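PDB 3PG1: mitogen-activated protein kinase, putative (Map kinase-like protein), which probably binds ATP and transfers its phosphate to serine or threonine residues of other proteins, as expected of a MAP kinase. Local coordinates for residues 93-98 against 112-117; 51-56 against 108-113; 84-89 against 332-337. All blocks are in the same frame, centred on the assembly; numbering follows the deposited sequence.

Contact 1: 93-98 against 112-117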
loop_
_atom_site.group_PDB
_atom_site.type_symbol
_atom_site.label_atom_id
_atom_site.label_comp_id
_atom_site.label_asym_id
_atom_site.label_seq_id
_atom_site.Cartn_x
_atom_site.Cartn_y
_atom_site.Cartn_z
ATOM N N GLY A 93 -3.549 -11.032 -1.198
ATOM C CA GLY A 93 -4.654 -11.438 -2.062
ATOM C C GLY A 93 -5.942 -11.752 -1.350
ATOM O O GLY A 93 -5.992 -11.765 -0.114
ATOM N N LEU A 94 -6.998 -11.982 -2.141
ATOM C CA LEU A 94 -8.283 -12.411 -1.603
ATOM C C LEU A 94 -8.151 -13.903 -1.313
ATOM O O LEU A 94 -7.760 -14.663 -2.208
ATOM C CB LEU A 94 -9.421 -12.207 -2.625
ATOM C CG LEU A 94 -10.255 -10.943 -2.554
ATOM C CD1 LEU A 94 -11.300 -10.952 -3.650
ATOM C CD2 LEU A 94 -10.942 -10.788 -1.208
ATOM N N ARG A 95 -8.414 -14.306 -0.064
ATOM C CA ARG A 95 -8.436 -15.721 0.358
ATOM C C ARG A 95 -9.805 -16.254 0.014
ATOM O O ARG A 95 -9.982 -17.451 -0.252
ATOM C CB ARG A 95 -8.254 -15.867 1.887
ATOM C CG ARG A 95 -6.826 -15.692 2.384
ATOM C CD ARG A 95 -5.954 -16.896 2.123
ATOM N NE ARG A 95 -6.196 -17.981 3.074
ATOM C CZ ARG A 95 -5.298 -18.915 3.368
ATOM N NH1 ARG A 95 -4.093 -18.888 2.810
ATOM N NH2 ARG A 95 -5.592 -19.876 4.235
ATOM N N ASP A 96 -10.795 -15.355 0.092
ATOM C CA ASP A 96 -12.197 -15.660 -0.160
ATOM C C ASP A 96 -13.011 -14.381 -0.323
ATOM O O ASP A 96 -12.651 -13.332 0.201
ATOM C CB ASP A 96 -12.768 -16.503 0.991
ATOM C CG ASP A 96 -13.983 -17.335 0.661
ATOM O OD1 ASP A 96 -14.451 -17.271 -0.495
ATOM O OD2 ASP A 96 -14.473 -18.046 1.563
ATOM N N ILE A 97 -14.129 -14.503 -1.039
ATOM C CA ILE A 97 -15.098 -13.446 -1.306
ATOM C C ILE A 97 -16.474 -14.091 -1.557
ATOM O O ILE A 97 -16.583 -15.092 -2.277
ATOM C CB ILE A 97 -14.654 -12.486 -2.444
ATOM C CG1 ILE A 97 -15.673 -11.321 -2.610
ATOM C CG2 ILE A 97 -14.363 -13.245 -3.775
ATOM C CD1 ILE A 97 -15.284 -10.205 -3.492
ATOM N N PHE A 98 -17.506 -13.532 -0.919
ATOM C CA PHE A 98 -18.891 -13.997 -1.030
ATOM C C PHE A 98 -19.859 -12.846 -0.789
ATOM O O PHE A 98 -19.588 -11.975 0.046
ATOM C CB PHE A 98 -19.193 -15.256 -0.169
ATOM C CG PHE A 98 -18.577 -15.326 1.211
ATOM C CD1 PHE A 98 -17.248 -15.701 1.383
ATOM C CD2 PHE A 98 -19.345 -15.094 2.343
ATOM C CE1 PHE A 98 -16.679 -15.765 2.661
ATOM C CE2 PHE A 98 -18.783 -15.189 3.622
ATOM C CZ PHE A 98 -17.450 -15.511 3.772
ATOM N N VAL A 112 -12.334 -11.978 2.874
ATOM C CA VAL A 112 -11.418 -12.770 3.673
ATOM C C VAL A 112 -9.986 -12.643 3.136
ATOM O O VAL A 112 -9.728 -12.856 1.932
ATOM C CB VAL A 112 -11.875 -14.246 3.768
ATOM C CG1 VAL A 112 -11.110 -14.983 4.858
ATOM C CG2 VAL A 112 -13.384 -14.353 4.007
ATOM N N THR A 113 -9.066 -12.276 4.043
ATOM C CA THR A 113 -7.633 -12.170 3.738
ATOM C C THR A 113 -6.884 -12.874 4.861
ATOM O O THR A 113 -7.440 -13.027 5.945
ATOM C CB THR A 113 -7.201 -10.697 3.529
ATOM O OG1 THR A 113 -7.555 -9.906 4.668
ATOM C CG2 THR A 113 -7.789 -10.078 2.254
ATOM N N GLU A 114 -5.661 -13.340 4.603
ATOM C CA GLU A 114 -4.846 -14.005 5.610
ATOM C C GLU A 114 -4.476 -12.965 6.666
ATOM O O GLU A 114 -4.060 -11.868 6.310
ATOM C CB GLU A 114 -3.571 -14.613 4.971
ATOM C CG GLU A 114 -2.833 -15.577 5.898
ATOM C CD GLU A 114 -1.417 -15.969 5.510
ATOM O OE1 GLU A 114 -0.610 -16.242 6.428
ATOM O OE2 GLU A 114 -1.106 -16.003 4.297
ATOM N N LEU A 115 -4.632 -13.290 7.948
ATOM C CA LEU A 115 -4.249 -12.349 8.997
ATOM C C LEU A 115 -2.741 -12.519 9.210
ATOM O O LEU A 115 -2.282 -13.610 9.574
ATOM C CB LEU A 115 -5.028 -12.632 10.288
ATOM C CG LEU A 115 -4.905 -11.599 11.413
ATOM C CD1 LEU A 115 -5.794 -10.382 11.150
ATOM C CD2 LEU A 115 -5.307 -12.218 12.731
ATOM N N MET A 116 -1.969 -11.470 8.896
ATOM C CA MET A 116 -0.520 -11.520 9.030
ATOM C C MET A 116 -0.051 -11.348 10.477
ATOM O O MET A 116 -0.765 -10.743 11.287
ATOM C CB MET A 116 0.143 -10.516 8.078
ATOM C CG MET A 116 -0.184 -10.792 6.630
ATOM S SD MET A 116 0.414 -12.416 6.124
ATOM C CE MET A 116 -0.404 -12.582 4.628
ATOM N N ARG A 117 1.126 -11.904 10.806
ATOM C CA ARG A 117 1.688 -11.834 12.160
ATOM C C ARG A 117 1.884 -10.391 12.627
ATOM O O ARG A 117 1.428 -10.029 13.700
ATOM C CB ARG A 117 3.021 -12.609 12.224
ATOM C CG ARG A 117 3.602 -12.731 13.638
ATOM C CD ARG A 117 4.942 -13.453 13.675
ATOM N NE ARG A 117 5.947 -12.861 12.783
ATOM C CZ ARG A 117 6.765 -11.865 13.113
ATOM N NH1 ARG A 117 6.700 -11.310 14.319
ATOM N NH2 ARG A 117 7.649 -11.409 12.236
HETATM O O HOH W 1 -4.727 -13.279 1.723
#

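Contact 2: 51-56 against 108-113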
loop_
_atom_site.group_PDB
_atom_site.type_symbol
_atom_site.label_atom_id
_atom_site.label_comp_id
_atom_site.label_asym_id
_atom_site.label_seq_id
_atom_site.Cartn_x
_atom_site.Cartn_y
_atom_site.Cartn_z
ATOM N N ILE A 51 -11.657 -11.299 8.643
ATOM C CA ILE A 51 -12.945 -11.331 7.946
ATOM C C ILE A 51 -13.638 -9.973 8.017
ATOM O O ILE A 51 -14.117 -9.557 9.085
ATOM C CB ILE A 51 -13.855 -12.510 8.374
ATOM C CG1 ILE A 51 -13.117 -13.878 8.221
ATOM C CG2 ILE A 51 -15.167 -12.486 7.570
ATOM C CD1 ILE A 51 -13.586 -14.983 9.197
ATOM N N LYS A 52 -13.677 -9.290 6.859
ATOM C CA LYS A 52 -14.315 -7.990 6.696
ATOM C C LYS A 52 -15.749 -8.175 6.222
ATOM O O LYS A 52 -16.005 -8.922 5.274
ATOM C CB LYS A 52 -13.516 -7.102 5.721
ATOM C CG LYS A 52 -13.978 -5.642 5.696
ATOM C CD LYS A 52 -13.149 -4.828 4.713
ATOM C CE LYS A 52 -13.784 -3.509 4.346
ATOM N NZ LYS A 52 -12.990 -2.782 3.313
ATOM N N ARG A 53 -16.679 -7.492 6.899
ATOM C CA ARG A 53 -18.114 -7.518 6.623
ATOM C C ARG A 53 -18.544 -6.110 6.191
ATOM O O ARG A 53 -18.470 -5.178 6.985
ATOM C CB ARG A 53 -18.873 -7.976 7.890
ATOM C CG ARG A 53 -20.381 -8.142 7.750
ATOM C CD ARG A 53 -20.985 -8.216 9.137
ATOM N NE ARG A 53 -22.446 -8.297 9.139
ATOM C CZ ARG A 53 -23.260 -7.282 9.418
ATOM N NH1 ARG A 53 -22.762 -6.079 9.684
ATOM N NH2 ARG A 53 -24.575 -7.461 9.433
ATOM N N VAL A 54 -18.961 -5.971 4.925
ATOM C CA VAL A 54 -19.407 -4.718 4.310
ATOM C C VAL A 54 -20.943 -4.775 4.245
ATOM O O VAL A 54 -21.501 -5.615 3.528
ATOM C CB VAL A 54 -18.776 -4.512 2.902
ATOM C CG1 VAL A 54 -19.304 -3.245 2.235
ATOM C CG2 VAL A 54 -17.243 -4.506 2.954
ATOM N N PHE A 55 -21.617 -3.898 5.015
ATOM C CA PHE A 55 -23.075 -3.842 5.052
ATOM C C PHE A 55 -23.611 -2.397 4.968
ATOM O O PHE A 55 -23.969 -1.941 3.874
ATOM C CB PHE A 55 -23.635 -4.637 6.257
ATOM C CG PHE A 55 -25.134 -4.585 6.490
ATOM C CD1 PHE A 55 -26.029 -4.776 5.439
ATOM C CD2 PHE A 55 -25.650 -4.416 7.772
ATOM C CE1 PHE A 55 -27.410 -4.747 5.661
ATOM C CE2 PHE A 55 -27.029 -4.397 7.992
ATOM C CZ PHE A 55 -27.900 -4.569 6.937
ATOM N N ASN A 56 -23.651 -1.684 6.107
ATOM C CA ASN A 56 -24.179 -0.327 6.175
ATOM C C ASN A 56 -23.181 0.748 6.622
ATOM O O ASN A 56 -22.045 0.450 7.012
ATOM C CB ASN A 56 -25.460 -0.299 7.019
ATOM C CG ASN A 56 -26.644 -0.987 6.376
ATOM O OD1 ASN A 56 -26.632 -1.353 5.195
ATOM N ND2 ASN A 56 -27.704 -1.176 7.142
ATOM N N LYS A 108 -25.039 -7.648 1.608
ATOM C CA LYS A 108 -23.812 -7.814 2.400
ATOM C C LYS A 108 -22.671 -8.398 1.565
ATOM O O LYS A 108 -22.898 -9.235 0.690
ATOM C CB LYS A 108 -24.060 -8.692 3.643
ATOM C CG LYS A 108 -24.814 -7.980 4.760
ATOM C CD LYS A 108 -25.430 -8.936 5.760
ATOM C CE LYS A 108 -26.495 -8.266 6.599
ATOM N NZ LYS A 108 -27.846 -8.813 6.307
ATOM N N LEU A 109 -21.444 -7.959 1.861
ATOM C CA LEU A 109 -20.225 -8.423 1.203
ATOM C C LEU A 109 -19.203 -8.819 2.260
ATOM O O LEU A 109 -18.998 -8.106 3.250
ATOM C CB LEU A 109 -19.681 -7.381 0.200
ATOM C CG LEU A 109 -18.205 -7.470 -0.261
ATOM C CD1 LEU A 109 -17.937 -8.705 -1.109
ATOM C CD2 LEU A 109 -17.820 -6.256 -1.049
ATOM N N TYR A 110 -18.605 -9.992 2.065
ATOM C CA TYR A 110 -17.626 -10.549 2.988
ATOM C C TYR A 110 -16.320 -10.727 2.277
ATOM O O TYR A 110 -16.263 -11.252 1.155
ATOM C CB TYR A 110 -18.112 -11.873 3.592
ATOM C CG TYR A 110 -19.491 -11.788 4.209
ATOM C CD1 TYR A 110 -19.655 -11.557 5.571
ATOM C CD2 TYR A 110 -20.635 -11.924 3.426
ATOM C CE1 TYR A 110 -20.925 -11.473 6.145
ATOM C CE2 TYR A 110 -21.909 -11.803 3.980
ATOM C CZ TYR A 110 -22.051 -11.594 5.344
ATOM O OH TYR A 110 -23.308 -11.468 5.886
ATOM N N LEU A 111 -15.268 -10.257 2.938
ATOM C CA LEU A 111 -13.921 -10.276 2.422
ATOM C C LEU A 111 -12.995 -10.954 3.374
ATOM O O LEU A 111 -12.886 -10.573 4.541
ATOM C CB LEU A 111 -13.471 -8.842 2.154
ATOM C CG LEU A 111 -14.300 -8.134 1.103
ATOM C CD1 LEU A 111 -14.102 -6.631 1.178
ATOM C CD2 LEU A 111 -14.025 -8.720 -0.283
ATOM N N VAL A 112 -12.334 -11.978 2.874
ATOM C CA VAL A 112 -11.418 -12.770 3.673
ATOM C C VAL A 112 -9.986 -12.643 3.136
ATOM O O VAL A 112 -9.728 -12.856 1.932
ATOM C CB VAL A 112 -11.875 -14.246 3.768
ATOM C CG1 VAL A 112 -11.110 -14.983 4.858
ATOM C CG2 VAL A 112 -13.384 -14.353 4.007
ATOM N N THR A 113 -9.066 -12.276 4.043
ATOM C CA THR A 113 -7.633 -12.170 3.738
ATOM C C THR A 113 -6.884 -12.874 4.861
ATOM O O THR A 113 -7.440 -13.027 5.945
ATOM C CB THR A 113 -7.201 -10.697 3.529
ATOM O OG1 THR A 113 -7.555 -9.906 4.668
ATOM C CG2 THR A 113 -7.789 -10.078 2.254
#

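Contact 3: 84-89 against 332-337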
loop_
_atom_site.group_PDB
_atom_site.type_symbol
_atom_site.label_atom_id
_atom_site.label_comp_id
_atom_site.label_asym_id
_atom_site.label_seq_id
_atom_site.Cartn_x
_atom_site.Cartn_y
_atom_site.Cartn_z
ATOM N N ASN A 84 -8.454 -8.881 -6.285
ATOM C CA ASN A 84 -8.666 -10.080 -7.077
ATOM C C ASN A 84 -7.876 -10.146 -8.371
ATOM O O ASN A 84 -7.816 -11.206 -8.996
ATOM C CB ASN A 84 -10.169 -10.242 -7.321
ATOM C CG ASN A 84 -10.627 -11.666 -7.421
ATOM O OD1 ASN A 84 -10.032 -12.581 -6.847
ATOM N ND2 ASN A 84 -11.677 -11.884 -8.195
ATOM N N HIS A 85 -7.233 -9.028 -8.760
ATOM C CA HIS A 85 -6.426 -8.924 -9.978
ATOM C C HIS A 85 -5.048 -9.609 -9.865
ATOM O O HIS A 85 -4.522 -10.113 -10.857
ATOM C CB HIS A 85 -6.267 -7.442 -10.358
ATOM C CG HIS A 85 -5.620 -7.237 -11.691
ATOM N ND1 HIS A 85 -6.310 -7.459 -12.870
ATOM C CD2 HIS A 85 -4.354 -6.865 -11.991
ATOM C CE1 HIS A 85 -5.438 -7.245 -13.839
ATOM N NE2 HIS A 85 -4.250 -6.881 -13.361
ATOM N N PHE A 86 -4.444 -9.585 -8.680
ATOM C CA PHE A 86 -3.090 -10.155 -8.458
ATOM C C PHE A 86 -3.146 -11.543 -7.837
ATOM O O PHE A 86 -4.044 -11.819 -7.064
ATOM C CB PHE A 86 -2.272 -9.222 -7.550
ATOM C CG PHE A 86 -2.099 -7.871 -8.205
ATOM C CD1 PHE A 86 -1.114 -7.671 -9.167
ATOM C CD2 PHE A 86 -2.988 -6.830 -7.939
ATOM C CE1 PHE A 86 -1.004 -6.453 -9.826
ATOM C CE2 PHE A 86 -2.880 -5.607 -8.611
ATOM C CZ PHE A 86 -1.878 -5.417 -9.529
ATOM N N HIS A 87 -2.139 -12.378 -8.125
ATOM C CA HIS A 87 -1.965 -13.719 -7.570
ATOM C C HIS A 87 -0.483 -13.863 -7.445
ATOM O O HIS A 87 0.160 -14.540 -8.253
ATOM C CB HIS A 87 -2.554 -14.788 -8.514
ATOM C CG HIS A 87 -4.006 -14.561 -8.788
ATOM N ND1 HIS A 87 -4.423 -13.848 -9.906
ATOM C CD2 HIS A 87 -5.087 -14.862 -8.031
ATOM C CE1 HIS A 87 -5.741 -13.777 -9.811
ATOM N NE2 HIS A 87 -6.186 -14.385 -8.708
ATOM N N HIS A 88 0.085 -13.120 -6.492
ATOM C CA HIS A 88 1.529 -13.078 -6.336
ATOM C C HIS A 88 1.898 -13.135 -4.854
ATOM O O HIS A 88 1.213 -12.498 -4.058
ATOM C CB HIS A 88 2.081 -11.787 -7.002
ATOM C CG HIS A 88 3.572 -11.749 -7.093
ATOM N ND1 HIS A 88 4.352 -11.371 -6.008
ATOM C CD2 HIS A 88 4.374 -12.004 -8.142
ATOM C CE1 HIS A 88 5.605 -11.432 -6.420
ATOM N NE2 HIS A 88 5.675 -11.818 -7.694
ATOM N N PRO A 89 2.984 -13.852 -4.474
ATOM C CA PRO A 89 3.338 -13.947 -3.041
ATOM C C PRO A 89 3.569 -12.631 -2.296
ATOM O O PRO A 89 3.456 -12.610 -1.088
ATOM C CB PRO A 89 4.623 -14.812 -3.028
ATOM C CG PRO A 89 4.698 -15.470 -4.347
ATOM C CD PRO A 89 3.933 -14.615 -5.320
ATOM N N GLY A 332 4.591 -14.717 -12.140
ATOM C CA GLY A 332 3.384 -14.341 -11.401
ATOM C C GLY A 332 2.869 -12.942 -11.663
ATOM O O GLY A 332 2.177 -12.346 -10.826
ATOM N N LEU A 333 3.255 -12.362 -12.785
ATOM C CA LEU A 333 2.748 -11.010 -13.075
ATOM C C LEU A 333 1.310 -11.119 -13.527
ATOM O O LEU A 333 0.929 -12.121 -14.096
ATOM C CB LEU A 333 3.541 -10.349 -14.213
ATOM C CG LEU A 333 4.994 -9.989 -13.939
ATOM C CD1 LEU A 333 5.596 -9.268 -15.143
ATOM C CD2 LEU A 333 5.129 -9.118 -12.713
ATOM N N SER A 334 0.554 -10.060 -13.337
ATOM C CA SER A 334 -0.793 -9.909 -13.843
ATOM C C SER A 334 -0.709 -8.933 -15.025
ATOM O O SER A 334 0.199 -8.083 -15.097
ATOM C CB SER A 334 -1.673 -9.256 -12.779
ATOM O OG SER A 334 -2.063 -10.259 -11.862
ATOM N N GLU A 335 -1.694 -9.036 -15.910
ATOM C CA GLU A 335 -1.885 -8.148 -17.067
ATOM C C GLU A 335 -2.313 -6.772 -16.545
ATOM O O GLU A 335 -2.619 -6.622 -15.365
ATOM C CB GLU A 335 -2.996 -8.711 -17.989
ATOM C CG GLU A 335 -2.754 -10.108 -18.545
ATOM C CD GLU A 335 -3.924 -10.785 -19.240
ATOM O OE1 GLU A 335 -5.091 -10.482 -18.900
ATOM O OE2 GLU A 335 -3.669 -11.667 -20.091
ATOM N N ARG A 336 -2.360 -5.755 -17.422
ATOM C CA ARG A 336 -2.799 -4.429 -17.049
ATOM C C ARG A 336 -4.189 -4.421 -16.434
ATOM O O ARG A 336 -5.111 -5.042 -16.963
ATOM C CB ARG A 336 -2.636 -3.494 -18.263
ATOM C CG ARG A 336 -3.132 -2.070 -18.092
ATOM C CD ARG A 336 -2.650 -1.232 -19.249
ATOM N NE ARG A 336 -1.212 -0.947 -19.129
ATOM C CZ ARG A 336 -0.704 0.072 -18.437
ATOM N NH1 ARG A 336 -1.506 0.920 -17.800
ATOM N NH2 ARG A 336 0.604 0.242 -18.363
ATOM N N PHE A 337 -4.316 -3.768 -15.259
ATOM C CA PHE A 337 -5.602 -3.624 -14.585
ATOM C C PHE A 337 -6.421 -2.541 -15.323
ATOM O O PHE A 337 -5.886 -1.492 -15.700
ATOM C CB PHE A 337 -5.425 -3.257 -13.090
ATOM C CG PHE A 337 -6.730 -3.026 -12.360
ATOM C CD1 PHE A 337 -7.536 -4.098 -11.980
ATOM C CD2 PHE A 337 -7.170 -1.731 -12.077
ATOM C CE1 PHE A 337 -8.746 -3.883 -11.321
ATOM C CE2 PHE A 337 -8.375 -1.519 -11.402
ATOM C CZ PHE A 337 -9.172 -2.594 -11.058
HETATM O O HOH W 2 -0.245 -11.238 -10.040
#

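Contact 1: 93-98 against 112-117
The ring of Phe-98 meets Val-112 at a slant, its CE1 3.8 Å from Val-112 CG2. Outside the pair, the same ring lies nearly parallel to that of Tyr-110. The second flat group, the guanidinium of Arg-95, has Glu-114 OE2 well out of its plane. With Arg-95 NH1 4.4 Å from that oxygen and no N-H aimed at it, the two share only an attraction of charge; the true salt bridge of Arg-95 runs through NH2 to Asp-43. Arg-95 CG, opposite the carbonyl carbon of its own residue (chi1 -77°), lies 3.4 Å from Glu-114 N, while CB rests against the carbonyl of Val-112; the bends at chi2 and chi3 then turn the chain on toward the guanidinium. On the face they share, Asp-96 CB and Val-112 CB pack 3.7 Å apart. The carboxylate of Asp-96 is held by OD2 to the hydroxyl of Tyr-24, and OD1 takes a weak bond from Ile-97 N.

The backbone is irregular here. Val-112 O is gripped by two donors from the same face of its plane: Arg-95 N at 2.8 Å and, more loosely, Asp-96 N at 3.3 Å. Val-112 N returns a bond to Asp-96 O at 3.0 Å. Farther along, the chains drift apart and a water fills in, donating to Gly-93 O and accepting from Glu-114 N, while Thr-113 CG2 brushes Gly-93 O. Two residues set against one make this a classic beta bulge, in the hairpin of strands 96-100 and 108-114 at the border of the kinase N-lobe sheet, just where the second strand runs into the hinge; by sequence, Thr-113 falls at the gatekeeper position.

Contact 2: 51-56 against 108-113
Lys-52 and Leu-111 face each other at the centre of this strand pair, their CB atoms 4.0 Å apart, and here the backbones are tightly bonded and largely buried. Lys-52 N gives a bond to Leu-111 O at 2.8 Å and its own O takes one back from Leu-111 N. Two residues on, Val-54 N reaches Leu-109 O at 2.7 Å, almost straight at 175°, and Leu-109 N answers to Val-54 O. Val-54 CG2 slants across to Leu-111 CD1 at 4.2 Å, and the two leucines carry this face onto helix 70-85.

The side of Arg-53 and Phe-55, both partly exposed, is more polar. Arg-53 runs out extended beside Tyr-110, with Arg-53 CG 3.7 Å from Tyr-110 CE1. Both residues end on Glu-16: a salt bridge from Arg-53 NE, a hydrogen bond from the tyrosine hydroxyl. Lys-108 lies alongside Phe-55 with CE 3.7 Å from the centroid of its ring, a CH-pi contact; the bend at chi4 (113°) sets Lys-108 NZ over the same face, 4.5 Å from the centroid, as a cation-pi contact. Asn-56 OD1 lies over the opposite face, toward the rim.

This is the antiparallel core of the kinase N-lobe sheet. Lys-52 belongs to its VAIK sequence, the lysine that in active kinases typically pairs with a glutamate of the neighbouring helix; here NZ and Glu-79 form a long, weak ion pair.

Contact 3: 84-89 against 332-337
The backbones of 84-89 and 332-337 run in roughly opposite directions, 157° apart, without forming strands; Phe-86 and Ser-334 come within 5.9 Å at CA, and the direct bonds across the gap all use a side chain. His-85 does most of the work. With CG swung opposite its own amide nitrogen (chi1 -172°), its imidazole reaches across to 332-337, and NE2 donates in the ring plane to Glu-335 O at 2.6 Å, arriving tilted out of that carbonyl's plane. One face of the imidazole is covered by Phe-337: CB sits over the ring centre, 3.9 Å from the centroid, and the phenyl edge, led by CD1, turns toward the face in a T-shaped pair with the planes at 79°. A bond at the edge and carbon over the face together fix how this ring is turned.

The contact ties two parts of a MAP kinase together: the turn leaving helix 70-85 toward strand 96-100, and the C-terminal extension that runs back past the N lobe to helix 346-360. Phe-86, inserted between this extension and helix 133-152, presents its ring obliquely to Ser-334.

Ser-334 OG donates to His-85 O at 2.7 Å and also accepts from a water. That water gives its other hydrogen to Gly-332 O and takes the N-H of His-87 at 2.9 Å, so one molecule bridges the strip where the backbones stay apart. Beyond it, the edge of the His-88 ring comes up to the same glycine carbonyl, CD2 3.5 Å from Gly-332 O, while His-88 ND1 is hydrogen-bonded to Asn-90 N.

Contacts 1 and 2 are neighbours in one sheet, their centres 11 Å apart: strand 108-114 lies between 48-54 and 96-100 and serves both, with Val-112 and Thr-113 common to the two. Phe-98 O probably bonds to Tyr-110 N, and Ile-97 packs on Leu-109 and Leu-111, so the sheet is continuous between them. Contact 3 lies off the sheet, about 16 Å from contact 1 and 22 Å from contact 2, centre to centre. Helix 70-85 ends at contact 3, and the loop after it leads through Leu-94, which touches Asn-84, into strand 96-100. In chain order come 51-56, 84-89, 93-98, the shared strand and, later, 332-337, which brings the C-terminal extension back to the N-lobe region.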